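Local coordinates for putative diflavin flavoprotein A 5 (Nostoc sp. PCC 7120, PDB 4FEK) that probably mediates electron transfer from NADH to oxygen, reducing it to water, this piece being the metallo-beta-lactamase-like domain of the whole flavoprotein, at residues V20-S25 and T42-V47; I169-K174 and L226-H231. One frame throughout, in Å; residues are numbered along the deposited sequence. Where two conformers were deposited one is given.

Contact 1 of 2, residues V20-S25 and T42-V47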
loop_
_atom_site.group_PDB
_atom_site.type_symbol
_atom_site.label_atom_id
_atom_site.label_comp_id
_atom_site.label_asym_id
_atom_site.label_seq_id
_atom_site.Cartn_x
_atom_site.Cartn_y
_atom_site.Cartn_z
ATOM N N VAL A 20 -6.238 3.194 -9.619
ATOM C CA VAL A 20 -5.823 3.738 -8.317
ATOM C C VAL A 20 -6.912 4.691 -7.859
ATOM O O VAL A 20 -7.548 5.354 -8.697
ATOM C CB VAL A 20 -4.423 4.444 -8.362
ATOM C CG1 VAL A 20 -4.399 5.629 -9.346
ATOM C CG2 VAL A 20 -4.009 4.939 -6.949
ATOM N N LEU A 21 -7.171 4.691 -6.547
ATOM C CA LEU A 21 -7.914 5.747 -5.887
ATOM C C LEU A 21 -6.938 6.442 -4.949
ATOM O O LEU A 21 -6.473 5.823 -4.000
ATOM C CB LEU A 21 -9.075 5.163 -5.061
ATOM C CG LEU A 21 -10.311 4.687 -5.837
ATOM C CD1 LEU A 21 -10.021 3.366 -6.539
ATOM C CD2 LEU A 21 -11.529 4.561 -4.911
ATOM N N ARG A 22 -6.592 7.697 -5.232
ATOM C CA ARG A 22 -5.689 8.452 -4.350
ATOM C C ARG A 22 -6.513 9.401 -3.499
ATOM O O ARG A 22 -7.100 10.357 -4.014
ATOM C CB ARG A 22 -4.685 9.274 -5.162
ATOM C CG ARG A 22 -3.963 8.517 -6.262
ATOM C CD ARG A 22 -3.140 9.528 -7.074
ATOM N NE ARG A 22 -1.896 9.841 -6.418
ATOM C CZ ARG A 22 -1.323 11.039 -6.309
ATOM N NH1 ARG A 22 -1.856 12.148 -6.794
ATOM N NH2 ARG A 22 -0.175 11.115 -5.672
ATOM N N ALA A 23 -6.605 9.111 -2.214
ATOM C CA ALA A 23 -7.286 9.993 -1.284
ATOM C C ALA A 23 -6.279 11.066 -0.953
ATOM O O ALA A 23 -5.180 10.758 -0.481
ATOM C CB ALA A 23 -7.654 9.237 -0.041
ATOM N N ARG A 24 -6.643 12.317 -1.197
ATOM C CA ARG A 24 -5.678 13.409 -1.125
ATOM C C ARG A 24 -5.967 14.356 0.018
ATOM O O ARG A 24 -7.135 14.661 0.313
ATOM C CB ARG A 24 -5.636 14.184 -2.453
ATOM C CG ARG A 24 -5.291 13.321 -3.650
ATOM C CD ARG A 24 -4.941 14.165 -4.848
ATOM N NE ARG A 24 -6.057 15.006 -5.270
ATOM C CZ ARG A 24 -5.960 15.989 -6.159
ATOM N NH1 ARG A 24 -4.797 16.257 -6.741
ATOM N NH2 ARG A 24 -7.031 16.713 -6.461
ATOM N N SER A 25 -4.894 14.817 0.667
ATOM C CA SER A 25 -5.002 15.878 1.657
ATOM C C SER A 25 -3.891 16.925 1.484
ATOM O O SER A 25 -2.703 16.595 1.448
ATOM C CB SER A 25 -4.984 15.325 3.079
ATOM O OG SER A 25 -5.164 16.381 4.028
ATOM N N THR A 42 -0.971 11.787 0.069
ATOM C CA THR A 42 -2.096 11.006 -0.433
ATOM C C THR A 42 -2.034 9.635 0.212
ATOM O O THR A 42 -0.964 9.195 0.648
ATOM C CB THR A 42 -2.047 10.833 -1.981
ATOM O OG1 THR A 42 -1.087 9.828 -2.352
ATOM C CG2 THR A 42 -1.703 12.147 -2.669
ATOM N N SER A 43 -3.186 8.987 0.328
ATOM C CA SER A 43 -3.230 7.573 0.654
ATOM C C SER A 43 -3.821 6.831 -0.539
ATOM O O SER A 43 -4.958 7.105 -0.962
ATOM C CB SER A 43 -4.070 7.316 1.900
ATOM O OG SER A 43 -4.095 5.926 2.182
ATOM N N ASN A 44 -3.038 5.917 -1.095
ATOM C CA ASN A 44 -3.406 5.260 -2.345
ATOM C C ASN A 44 -3.979 3.864 -2.141
ATOM O O ASN A 44 -3.394 3.034 -1.464
ATOM C CB ASN A 44 -2.207 5.209 -3.295
ATOM C CG ASN A 44 -1.547 6.565 -3.481
ATOM O OD1 ASN A 44 -2.202 7.607 -3.423
ATOM N ND2 ASN A 44 -0.225 6.554 -3.694
ATOM N N SER A 45 -5.138 3.610 -2.739
ATOM C CA SER A 45 -5.735 2.294 -2.682
ATOM C C SER A 45 -5.908 1.860 -4.141
ATOM O O SER A 45 -5.951 2.695 -5.048
ATOM C CB SER A 45 -7.101 2.372 -1.972
ATOM O OG SER A 45 -7.652 1.086 -1.787
ATOM N N TYR A 46 -6.004 0.562 -4.372
ATOM C CA TYR A 46 -6.031 0.070 -5.745
ATOM C C TYR A 46 -7.159 -0.946 -5.926
ATOM O O TYR A 46 -7.584 -1.582 -4.961
ATOM C CB TYR A 46 -4.684 -0.576 -6.095
ATOM C CG TYR A 46 -3.541 0.394 -5.995
ATOM C CD1 TYR A 46 -3.146 1.142 -7.089
ATOM C CD2 TYR A 46 -2.897 0.620 -4.771
ATOM C CE1 TYR A 46 -2.096 2.077 -6.993
ATOM C CE2 TYR A 46 -1.868 1.549 -4.663
ATOM C CZ TYR A 46 -1.468 2.266 -5.769
ATOM O OH TYR A 46 -0.435 3.180 -5.646
ATOM N N VAL A 47 -7.628 -1.092 -7.168
ATOM C CA VAL A 47 -8.682 -2.057 -7.509
ATOM C C VAL A 47 -8.215 -2.838 -8.725
ATOM O O VAL A 47 -7.829 -2.239 -9.726
ATOM C CB VAL A 47 -10.012 -1.356 -7.876
ATOM C CG1 VAL A 47 -11.104 -2.399 -8.100
ATOM C CG2 VAL A 47 -10.420 -0.364 -6.780
#

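Contact 2 of 2, residues I169-K174 and L226-H231. With PO4 (phosphate ion), chain E.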
loop_
_atom_site.group_PDB
_atom_site.type_symbol
_atom_site.label_atom_id
_atom_site.label_comp_id
_atom_site.label_asym_id
_atom_site.label_seq_id
_atom_site.Cartn_x
_atom_site.Cartn_y
_atom_site.Cartn_z
ATOM N N ILE A 169 2.921 -4.898 -11.864
ATOM C CA ILE A 169 2.851 -3.854 -10.859
ATOM C C ILE A 169 3.148 -4.497 -9.502
ATOM O O ILE A 169 2.626 -5.554 -9.165
ATOM C CB ILE A 169 1.461 -3.181 -10.816
ATOM C CG1 ILE A 169 1.201 -2.352 -12.098
ATOM C CG2 ILE A 169 1.344 -2.273 -9.615
ATOM C CD1 ILE A 169 -0.223 -1.723 -12.127
ATOM N N LEU A 170 4.007 -3.848 -8.728
ATOM C CA LEU A 170 4.272 -4.282 -7.367
ATOM C C LEU A 170 3.615 -3.296 -6.409
ATOM O O LEU A 170 3.907 -2.089 -6.449
ATOM C CB LEU A 170 5.786 -4.339 -7.145
ATOM C CG LEU A 170 6.198 -4.790 -5.753
ATOM C CD1 LEU A 170 5.780 -6.233 -5.573
ATOM C CD2 LEU A 170 7.727 -4.631 -5.579
ATOM N N TYR A 171 2.732 -3.808 -5.555
ATOM C CA TYR A 171 2.010 -3.005 -4.562
ATOM C C TYR A 171 2.863 -3.025 -3.295
ATOM O O TYR A 171 3.031 -4.081 -2.686
ATOM C CB TYR A 171 0.610 -3.594 -4.325
ATOM C CG TYR A 171 -0.221 -3.552 -5.629
ATOM C CD1 TYR A 171 -1.013 -2.443 -5.930
ATOM C CD2 TYR A 171 -0.143 -4.579 -6.565
ATOM C CE1 TYR A 171 -1.735 -2.373 -7.116
ATOM C CE2 TYR A 171 -0.859 -4.519 -7.784
ATOM C CZ TYR A 171 -1.648 -3.407 -8.040
ATOM O OH TYR A 171 -2.357 -3.326 -9.224
ATOM N N THR A 172 3.417 -1.873 -2.930
ATOM C CA THR A 172 4.501 -1.837 -1.950
ATOM C C THR A 172 4.093 -1.150 -0.659
ATOM O O THR A 172 4.903 -1.096 0.287
ATOM C CB THR A 172 5.768 -1.131 -2.497
ATOM O OG1 THR A 172 5.485 0.256 -2.760
ATOM C CG2 THR A 172 6.273 -1.802 -3.753
ATOM N N ASP A 173 2.859 -0.623 -0.631
ATOM C CA ASP A 173 2.290 -0.005 0.582
ATOM C C ASP A 173 3.264 1.047 1.139
ATOM O O ASP A 173 3.555 2.025 0.457
ATOM C CB ASP A 173 2.002 -1.095 1.630
ATOM C CG ASP A 173 1.165 -0.595 2.803
ATOM O OD1 ASP A 173 0.642 0.546 2.749
ATOM O OD2 ASP A 173 1.031 -1.359 3.788
ATOM N N LYS A 174 3.793 0.832 2.351
ATOM C CA LYS A 174 4.695 1.822 2.962
ATOM C C LYS A 174 6.037 1.982 2.261
ATOM O O LYS A 174 6.715 2.988 2.463
ATOM C CB LYS A 174 4.942 1.522 4.454
ATOM C CG LYS A 174 3.719 1.668 5.341
ATOM C CD LYS A 174 3.218 3.113 5.390
ATOM C CE LYS A 174 1.931 3.215 6.237
ATOM N NZ LYS A 174 1.547 4.625 6.533
ATOM N N LEU A 226 5.985 -0.787 -12.336
ATOM C CA LEU A 226 5.440 0.267 -11.483
ATOM C C LEU A 226 5.496 -0.136 -10.019
ATOM O O LEU A 226 5.148 -1.278 -9.679
ATOM C CB LEU A 226 3.977 0.552 -11.860
ATOM C CG LEU A 226 3.278 1.689 -11.115
ATOM C CD1 LEU A 226 3.694 3.017 -11.716
ATOM C CD2 LEU A 226 1.749 1.519 -11.140
ATOM N N TYR A 227 5.931 0.789 -9.159
ATOM C CA TYR A 227 5.693 0.648 -7.718
ATOM C C TYR A 227 4.395 1.381 -7.396
ATOM O O TYR A 227 4.362 2.621 -7.361
ATOM C CB TYR A 227 6.820 1.257 -6.849
ATOM C CG TYR A 227 8.153 0.545 -6.893
ATOM C CD1 TYR A 227 8.242 -0.813 -7.180
ATOM C CD2 TYR A 227 9.332 1.226 -6.591
ATOM C CE1 TYR A 227 9.465 -1.462 -7.192
ATOM C CE2 TYR A 227 10.565 0.575 -6.603
ATOM C CZ TYR A 227 10.625 -0.764 -6.896
ATOM O OH TYR A 227 11.856 -1.407 -6.914
ATOM N N ALA A 228 3.343 0.609 -7.157
ATOM C CA ALA A 228 2.072 1.149 -6.702
ATOM C C ALA A 228 2.158 1.362 -5.194
ATOM O O ALA A 228 1.726 0.517 -4.411
ATOM C CB ALA A 228 0.937 0.201 -7.047
ATOM N N VAL A 229 2.724 2.498 -4.813
ATOM C CA VAL A 229 3.029 2.819 -3.424
ATOM C C VAL A 229 1.801 3.285 -2.633
ATOM O O VAL A 229 0.802 3.660 -3.216
ATOM C CB VAL A 229 4.069 3.931 -3.364
ATOM C CG1 VAL A 229 5.330 3.516 -4.168
ATOM C CG2 VAL A 229 3.471 5.260 -3.922
ATOM N N GLY A 230 1.909 3.273 -1.304
ATOM C CA GLY A 230 0.843 3.679 -0.425
ATOM C C GLY A 230 0.686 5.189 -0.298
ATOM O O GLY A 230 -0.407 5.664 -0.013
ATOM N N HIS A 231 1.766 5.949 -0.504
ATOM C CA HIS A 231 1.708 7.395 -0.300
ATOM C C HIS A 231 2.394 8.147 -1.417
ATOM O O HIS A 231 3.539 7.875 -1.742
ATOM C CB HIS A 231 2.350 7.830 1.036
ATOM C CG HIS A 231 1.691 7.267 2.259
ATOM N ND1 HIS A 231 0.420 7.626 2.662
ATOM C CD2 HIS A 231 2.145 6.391 3.186
ATOM C CE1 HIS A 231 0.110 6.971 3.767
ATOM N NE2 HIS A 231 1.139 6.209 4.104
HETATM P P PO4 E . -1.202 4.000 9.149
HETATM O O1 PO4 E . -2.627 3.443 9.053
HETATM O O2 PO4 E . -1.186 4.973 10.281
HETATM O O3 PO4 E . -0.312 2.824 9.441
HETATM O O4 PO4 E . -0.881 4.689 7.845
HETATM O O HOH W 1 0.327 -0.548 -2.241
HETATM O O HOH W 2 4.228 4.752 0.472
#

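Contact 1 of 2, residues V20-S25 and T42-V47
Leu21 pairs with Ser45 and Ala23 with Ser43, and each pair is joined by two backbone hydrogen bonds, so the antiparallel strands 20-25 and 42-47 are tied by four. The straightest runs from Ser45 N to Leu21 O, 2.9 Å at 174°. Just beyond the Ala23-Ser43 pair, Thr42 CA lies 3.1 Å from Ala23 O in a CA-H...O contact.

The polar side chains Arg22, Arg24, Thr42 and Asn44 share one face with Val20 and Tyr46, but across the strands they only pack. Thr42 CG2 sits over one face of the Arg22 guanidinium, near its rim, 3.5 Å from Arg22 NH2. The bend in the arginine chain at chi3 (81°) swings the guanidinium over to this methyl. Asn44 OD1 packs 3.5 Å from Arg22 CB and accepts a bond from Thr42 OG1 of its own strand. Arg22 NH2 and Asn44 ND2 both reach Gly232 O, while Arg22 NH1 goes to Gln10.

The apolar contacts lie on both faces. Val20 CG2, beside the Tyr46 ring, comes within 3.4 Å of Tyr46 CE1; the phenol oxygen bonds to Val229 O. On the other face Leu21 CD1 meets Val47 CG2 at 3.8 Å.

In the seven-stranded sheet, strands 8-15 and 53-56 flank the pair. Helix 61-74 packs on the Leu21, Ala23 and Ser43 face through Phe63 and Ala70, as in the layered metallo-beta-lactamase fold.

Contact 2 of 2, residues I169-K174 and L226-H231
The Tyr171 ring meets Ala228 obliquely, with Ala228 CB 3.5 Å from Tyr171 CD1, and the methyl Ile169 CG2 lies over one ring face near the rim. Tyr46 meets the same ring edge-to-face. Tyr227 runs alongside Leu170, whose CD2 approaches Tyr227 CE1 obliquely; Phe176 stacks on this tyrosine. His231 is met at its edge: Lys174 NZ lies in the ring plane, 2.9 Å from His231 NE2, and the ring's other nitrogen, ND1, bonds to Thr42 O. A bend at chi2 (-65°) brings the lysine tip back toward the imidazole, and Lys174 NZ also donates to phosphate O4 at 2.8 Å. Ser89, Asn91, Arg92 and His87 hold that ion too, and it probably comes from the crystallisation liquor. The ion's pocket probably corresponds to the diiron site of flavodiiron relatives.

The backbones pair in parallel through Leu170 N to Leu226 O and Ala228 N to Leu170 O. Thr172 N to Ala228 O is longer, 3.3 Å, with the donor well above the carbonyl plane. Ala228 centres an inverse gamma turn here, and one water links Ala228 O to Asp173 N. Farther on, Gly230 N bonds Asp173 O at 2.7 Å.

Helices 194-205 and 209-219 lie in the connection between these parallel strands. Strand 160-164 flanks 169-173 in the five-stranded sheet, strand 226-229 is one of its two edge strands within the chain, Ile14 of strand 8-15 packs against Ile169 and Leu226, and helix 239-258 offers Thr243 to the Tyr227 hydroxyl.

How the contacts relate
Contact 1 closes before contact 2 opens along the chain, and their centres lie about 11 Å apart. Each belongs to a different sheet: 20-25 and 42-47 to the seven-stranded one, 169-174 and 226-231 to the five-stranded one. The two sheets meet here, and a probable backbone bond of 2.9 Å from Asn44 N to Gly230 O joins them directly. The face of contact 1 that carries Asn44 and Tyr46 therefore looks onto 228-231, where His231 leads toward the phosphate pocket. Two facing sheets with helices outside and a pocket at their edge are the alpha-beta/beta-alpha sandwich of the metallo-beta-lactamase fold, which flavodiiron proteins share.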